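PDB 6UUG: putative dehydrogenase from Pseudomonas fluorescens, which acts as the methanesulfinate monooxygenase MsuC, the oxygenase of a two-component flavin-dependent system in bacterial sulfur assimilation, built on an acyl-CoA dehydrogenase-like fold. Local coordinates for residues 113-116 with 117-121; 122-125 with 126-130. One frame throughout, in Å; residues are numbered along the deposited sequence.

Interaction 1 (113-116 with 117-121); sequences LATV and RLFSR
Leu113 and Arg117 are joined in the last turns of helix 100-119, where Arg117 N gives its hydrogen to Leu113 O at 3.0 Å. The same i to i+4 step binds Leu118 N to Ala114 O and Phe119 N to Thr115 O. At the C-terminal end Val116 O takes two bonds from one residue: Ser120 OG at 2.7 Å and the longer Ser120 N at 3.2 Å, with an N-H...O angle of 135°. The two donors arrive from opposite faces of the Val116 carbonyl plane and grip it from both. In Ser120, the first residue to leave helical angles, chi1 of 71° places OG between its own N and carbonyl carbon, which lets the hydroxyl reach back to Val116 O. This is a helix C-terminus of the acyl-CoA dehydrogenase N-terminal domain, closed by a serine.

Among the side chains, Thr115 and Phe119 meet one turn apart. The methyl CG2 of Thr115 lies anti to the backbone N and touches the ring of Phe119 at CD2, 3.6 Å away, while Phe119 CB rests 3.2 Å from Thr115 O. The hydroxyl of Thr115 turns instead to Leu111 O and to Arg248 NE. Leu118 places CG anti to its carbonyl carbon, 3.3 Å from Ala114 O.

The helix end is buried between several elements. Leu118 and Phe119 pack on Arg248 of helix 247-277, Arg117 and Leu118 on Trp325 of helix 294-327, and Val116, Arg117 and Ser120 face helix 122-135, which starts just beyond the N-cap residue Arg121.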
loop_
_atom_site.group_PDB
_atom_site.type_symbol
_atom_site.label_atom_id
_atom_site.label_comp_id
_atom_site.label_asym_id
_atom_site.label_seq_id
_atom_site.Cartn_x
_atom_site.Cartn_y
_atom_site.Cartn_z
ATOM N N LEU A 113 4.044 -15.156 35.983
ATOM C CA LEU A 113 5.105 -15.035 36.979
ATOM C C LEU A 113 5.533 -13.582 37.155
ATOM O O LEU A 113 5.761 -13.127 38.281
ATOM C CB LEU A 113 6.292 -15.909 36.577
ATOM C CG LEU A 113 6.088 -17.418 36.654
ATOM C CD1 LEU A 113 7.347 -18.110 36.155
ATOM C CD2 LEU A 113 5.798 -17.813 38.114
ATOM N N ALA A 114 5.631 -12.832 36.054
ATOM C CA ALA A 114 5.954 -11.414 36.160
ATOM C C ALA A 114 4.897 -10.660 36.947
ATOM O O ALA A 114 5.218 -9.700 37.659
ATOM C CB ALA A 114 6.096 -10.790 34.768
ATOM N N THR A 115 3.639 -11.086 36.823
ATOM C CA THR A 115 2.530 -10.428 37.508
ATOM C C THR A 115 2.674 -10.529 39.026
ATOM O O THR A 115 2.532 -9.527 39.735
ATOM C CB THR A 115 1.206 -11.045 37.054
ATOM O OG1 THR A 115 1.067 -10.894 35.633
ATOM C CG2 THR A 115 0.039 -10.346 37.723
ATOM N N VAL A 116 2.926 -11.734 39.551
ATOM C CA VAL A 116 3.112 -11.840 40.998
ATOM C C VAL A 116 4.391 -11.120 41.417
ATOM O O VAL A 116 4.442 -10.479 42.478
ATOM C CB VAL A 116 3.084 -13.315 41.473
ATOM C CG1 VAL A 116 1.745 -13.952 41.183
ATOM C CG2 VAL A 116 4.205 -14.144 40.880
ATOM N N ARG A 117 5.427 -11.166 40.573
ATOM C CA ARG A 117 6.687 -10.512 40.914
ATOM C C ARG A 117 6.509 -9.005 41.050
ATOM O O ARG A 117 7.065 -8.386 41.963
ATOM C CB ARG A 117 7.745 -10.827 39.852
ATOM C CG ARG A 117 9.030 -9.982 39.953
ATOM C CD ARG A 117 9.813 -10.332 41.211
ATOM N NE ARG A 117 11.000 -9.492 41.394
ATOM C CZ ARG A 117 11.005 -8.285 41.962
ATOM N NH1 ARG A 117 9.883 -7.730 42.407
ATOM N NH2 ARG A 117 12.146 -7.623 42.086
ATOM N N LEU A 118 5.726 -8.400 40.157
ATOM C CA LEU A 118 5.594 -6.951 40.129
ATOM C C LEU A 118 4.509 -6.413 41.051
ATOM O O LEU A 118 4.610 -5.259 41.496
ATOM C CB LEU A 118 5.314 -6.489 38.694
ATOM C CG LEU A 118 6.452 -6.658 37.688
ATOM C CD1 LEU A 118 5.947 -6.359 36.271
ATOM C CD2 LEU A 118 7.615 -5.744 38.033
ATOM N N PHE A 119 3.479 -7.214 41.351
ATOM C CA PHE A 119 2.285 -6.724 42.039
ATOM C C PHE A 119 2.203 -7.114 43.513
ATOM O O PHE A 119 1.345 -6.574 44.221
ATOM C CB PHE A 119 1.000 -7.230 41.360
ATOM C CG PHE A 119 0.730 -6.660 39.993
ATOM C CD1 PHE A 119 1.517 -5.659 39.448
ATOM C CD2 PHE A 119 -0.344 -7.141 39.254
ATOM C CE1 PHE A 119 1.242 -5.147 38.178
ATOM C CE2 PHE A 119 -0.635 -6.638 37.990
ATOM C CZ PHE A 119 0.160 -5.635 37.448
ATOM N N SER A 120 3.045 -8.027 44.002
ATOM C CA SER A 120 2.880 -8.555 45.356
ATOM C C SER A 120 4.192 -8.447 46.134
ATOM O O SER A 120 5.223 -8.006 45.617
ATOM C CB SER A 120 2.384 -10.008 45.332
ATOM O OG SER A 120 3.390 -10.908 44.891
ATOM N N ARG A 121 4.139 -8.862 47.399
ATOM C CA ARG A 121 5.254 -8.745 48.328
ATOM C C ARG A 121 6.229 -9.916 48.170
ATOM O O ARG A 121 5.824 -11.015 47.788
ATOM C CB ARG A 121 4.732 -8.698 49.762
ATOM C CG ARG A 121 3.806 -7.523 50.048
ATOM C CD ARG A 121 3.158 -7.625 51.419
ATOM N NE ARG A 121 1.946 -8.441 51.404
ATOM C CZ ARG A 121 1.861 -9.660 51.925
ATOM N NH1 ARG A 121 2.921 -10.206 52.507
ATOM N NH2 ARG A 121 0.716 -10.336 51.870
#

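Interaction 2 (122-125 with 126-130); sequences PEQW and QPWFE
The first turns of helix 122-135 carry an edge-to-face aromatic pair one turn apart, Trp125 and Phe129. The six-membered ring of Trp125 points its edge at the face of Phe129, with centroids 5.2 Å apart and planes at 60°; Trp125 CE3 is the atom over that face. With chi1 at 61°, the indole folds back over the helix start, and Gln126 CG sits over one of its faces, 3.6 Å from the centroid of the six-membered ring. The amide of Gln126 continues to Tyr78 through OE1. With an alanine at Trp125, Gln126 CG would probably lose the indole face and Phe129 the edge set against its ring.

Backbone bonds join Gln126 N to Pro122 O at 2.9 Å and Phe129 N to Trp125 O at 2.8 Å. Pro127 has no N-H to give, and the helix kinks there; the bond from Trp128 N to Gln124 O is weak. Gln124 O also lies 3.2 Å from Trp128 CE3, above the indole plane.

Trp125, Trp128 and Phe129 all pack against helix 100-119, while Trp128 also touches Leu234 and Phe129 reaches Ile74 and Pro75.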
loop_
_atom_site.group_PDB
_atom_site.type_symbol
_atom_site.label_atom_id
_atom_site.label_comp_id
_atom_site.label_asym_id
_atom_site.label_seq_id
_atom_site.Cartn_x
_atom_site.Cartn_y
_atom_site.Cartn_z
ATOM N N PRO A 122 7.516 -9.714 48.490
ATOM C CA PRO A 122 8.477 -10.833 48.398
ATOM C C PRO A 122 8.049 -12.080 49.154
ATOM O O PRO A 122 8.299 -13.193 48.679
ATOM C CB PRO A 122 9.767 -10.231 48.978
ATOM C CG PRO A 122 9.630 -8.756 48.721
ATOM C CD PRO A 122 8.168 -8.463 48.922
ATOM N N GLU A 123 7.398 -11.933 50.315
ATOM C CA GLU A 123 6.924 -13.103 51.049
ATOM C C GLU A 123 5.867 -13.874 50.277
ATOM O O GLU A 123 5.571 -15.022 50.628
ATOM C CB GLU A 123 6.355 -12.695 52.409
ATOM C CG GLU A 123 7.119 -11.577 53.083
ATOM C CD GLU A 123 6.515 -10.219 52.787
ATOM O OE1 GLU A 123 5.401 -9.947 53.293
ATOM O OE2 GLU A 123 7.149 -9.436 52.040
ATOM N N GLN A 124 5.280 -13.265 49.246
ATOM C CA GLN A 124 4.332 -13.951 48.381
ATOM C C GLN A 124 5.007 -14.542 47.149
ATOM O O GLN A 124 4.897 -15.745 46.896
ATOM C CB GLN A 124 3.219 -12.987 47.963
ATOM C CG GLN A 124 2.438 -12.429 49.124
ATOM C CD GLN A 124 1.482 -11.347 48.695
ATOM O OE1 GLN A 124 1.834 -10.169 48.656
ATOM N NE2 GLN A 124 0.262 -11.743 48.361
ATOM N N TRP A 125 5.725 -13.722 46.376
ATOM C CA TRP A 125 6.204 -14.224 45.093
ATOM C C TRP A 125 7.465 -15.076 45.219
ATOM O O TRP A 125 7.676 -15.970 44.393
ATOM C CB TRP A 125 6.408 -13.070 44.100
ATOM C CG TRP A 125 7.408 -11.996 44.470
ATOM C CD1 TRP A 125 7.130 -10.763 44.975
ATOM C CD2 TRP A 125 8.832 -12.043 44.296
ATOM N NE1 TRP A 125 8.290 -10.042 45.138
ATOM C CE2 TRP A 125 9.348 -10.809 44.738
ATOM C CE3 TRP A 125 9.719 -13.011 43.811
ATOM C CZ2 TRP A 125 10.713 -10.515 44.717
ATOM C CZ3 TRP A 125 11.072 -12.719 43.787
ATOM C CH2 TRP A 125 11.557 -11.480 44.236
ATOM N N GLN A 126 8.289 -14.864 46.253
ATOM C CA GLN A 126 9.476 -15.709 46.390
ATOM C C GLN A 126 9.111 -17.173 46.607
ATOM O O GLN A 126 9.651 -18.030 45.885
ATOM C CB GLN A 126 10.397 -15.165 47.494
ATOM C CG GLN A 126 11.069 -13.837 47.145
ATOM C CD GLN A 126 12.062 -13.372 48.196
ATOM O OE1 GLN A 126 13.068 -12.733 47.880
ATOM N NE2 GLN A 126 11.782 -13.684 49.456
ATOM N N PRO A 127 8.201 -17.536 47.523
ATOM C CA PRO A 127 7.765 -18.944 47.581
ATOM C C PRO A 127 7.125 -19.428 46.291
ATOM O O PRO A 127 7.337 -20.578 45.889
ATOM C CB PRO A 127 6.760 -18.956 48.744
ATOM C CG PRO A 127 7.098 -17.773 49.561
ATOM C CD PRO A 127 7.584 -16.734 48.597
ATOM N N TRP A 128 6.332 -18.585 45.630
ATOM C CA TRP A 128 5.728 -19.004 44.368
ATOM C C TRP A 128 6.792 -19.317 43.323
ATOM O O TRP A 128 6.659 -20.294 42.574
ATOM C CB TRP A 128 4.763 -17.930 43.863
ATOM C CG TRP A 128 3.428 -17.975 44.552
ATOM C CD1 TRP A 128 2.793 -19.087 45.040
ATOM C CD2 TRP A 128 2.566 -16.866 44.828
ATOM N NE1 TRP A 128 1.585 -18.732 45.599
ATOM C CE2 TRP A 128 1.428 -17.374 45.487
ATOM C CE3 TRP A 128 2.649 -15.489 44.585
ATOM C CZ2 TRP A 128 0.386 -16.554 45.909
ATOM C CZ3 TRP A 128 1.616 -14.679 45.000
ATOM C CH2 TRP A 128 0.493 -15.212 45.655
ATOM N N PHE A 129 7.849 -18.499 43.257
ATOM C CA PHE A 129 8.956 -18.763 42.334
ATOM C C PHE A 129 9.671 -20.063 42.687
ATOM O O PHE A 129 9.970 -20.883 41.814
ATOM C CB PHE A 129 9.955 -17.604 42.351
ATOM C CG PHE A 129 9.597 -16.452 41.444
ATOM C CD1 PHE A 129 8.307 -16.293 40.972
ATOM C CD2 PHE A 129 10.568 -15.535 41.060
ATOM C CE1 PHE A 129 7.983 -15.222 40.125
ATOM C CE2 PHE A 129 10.265 -14.467 40.222
ATOM C CZ PHE A 129 8.964 -14.314 39.746
ATOM N N GLU A 130 9.979 -20.253 43.971
ATOM C CA GLU A 130 10.665 -21.471 44.390
ATOM C C GLU A 130 9.846 -22.715 44.064
ATOM O O GLU A 130 10.379 -23.696 43.534
ATOM C CB GLU A 130 10.981 -21.396 45.885
ATOM C CG GLU A 130 11.905 -20.255 46.247
ATOM C CD GLU A 130 12.076 -20.091 47.752
ATOM O OE1 GLU A 130 11.175 -20.524 48.503
ATOM O OE2 GLU A 130 13.111 -19.532 48.179
#

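Overall arrangement
Interactions 1 and 2 follow one another in the chain, the first closing helix 100-119 and the second opening helix 122-135, with centres about 9 Å apart. The chain turns between them and the helices pack on each other, Arg117 NE lying 3.5 Å from Trp125 CZ2; the turn joins in, with Ser120 O 3.4 Å from Trp125 CD1. Further along, Leu113 O approaches Phe129 CE1 at 3.6 Å. At the junction the N-cap residue Arg121 gives its N-H to Gln124 OE1, three residues on, and its NH1 forms a salt bridge with Glu123 OE1. Both contacts belong to the acyl-CoA dehydrogenase N-terminal domain, about 17 and 23 Å from the chain centre, measured between centres.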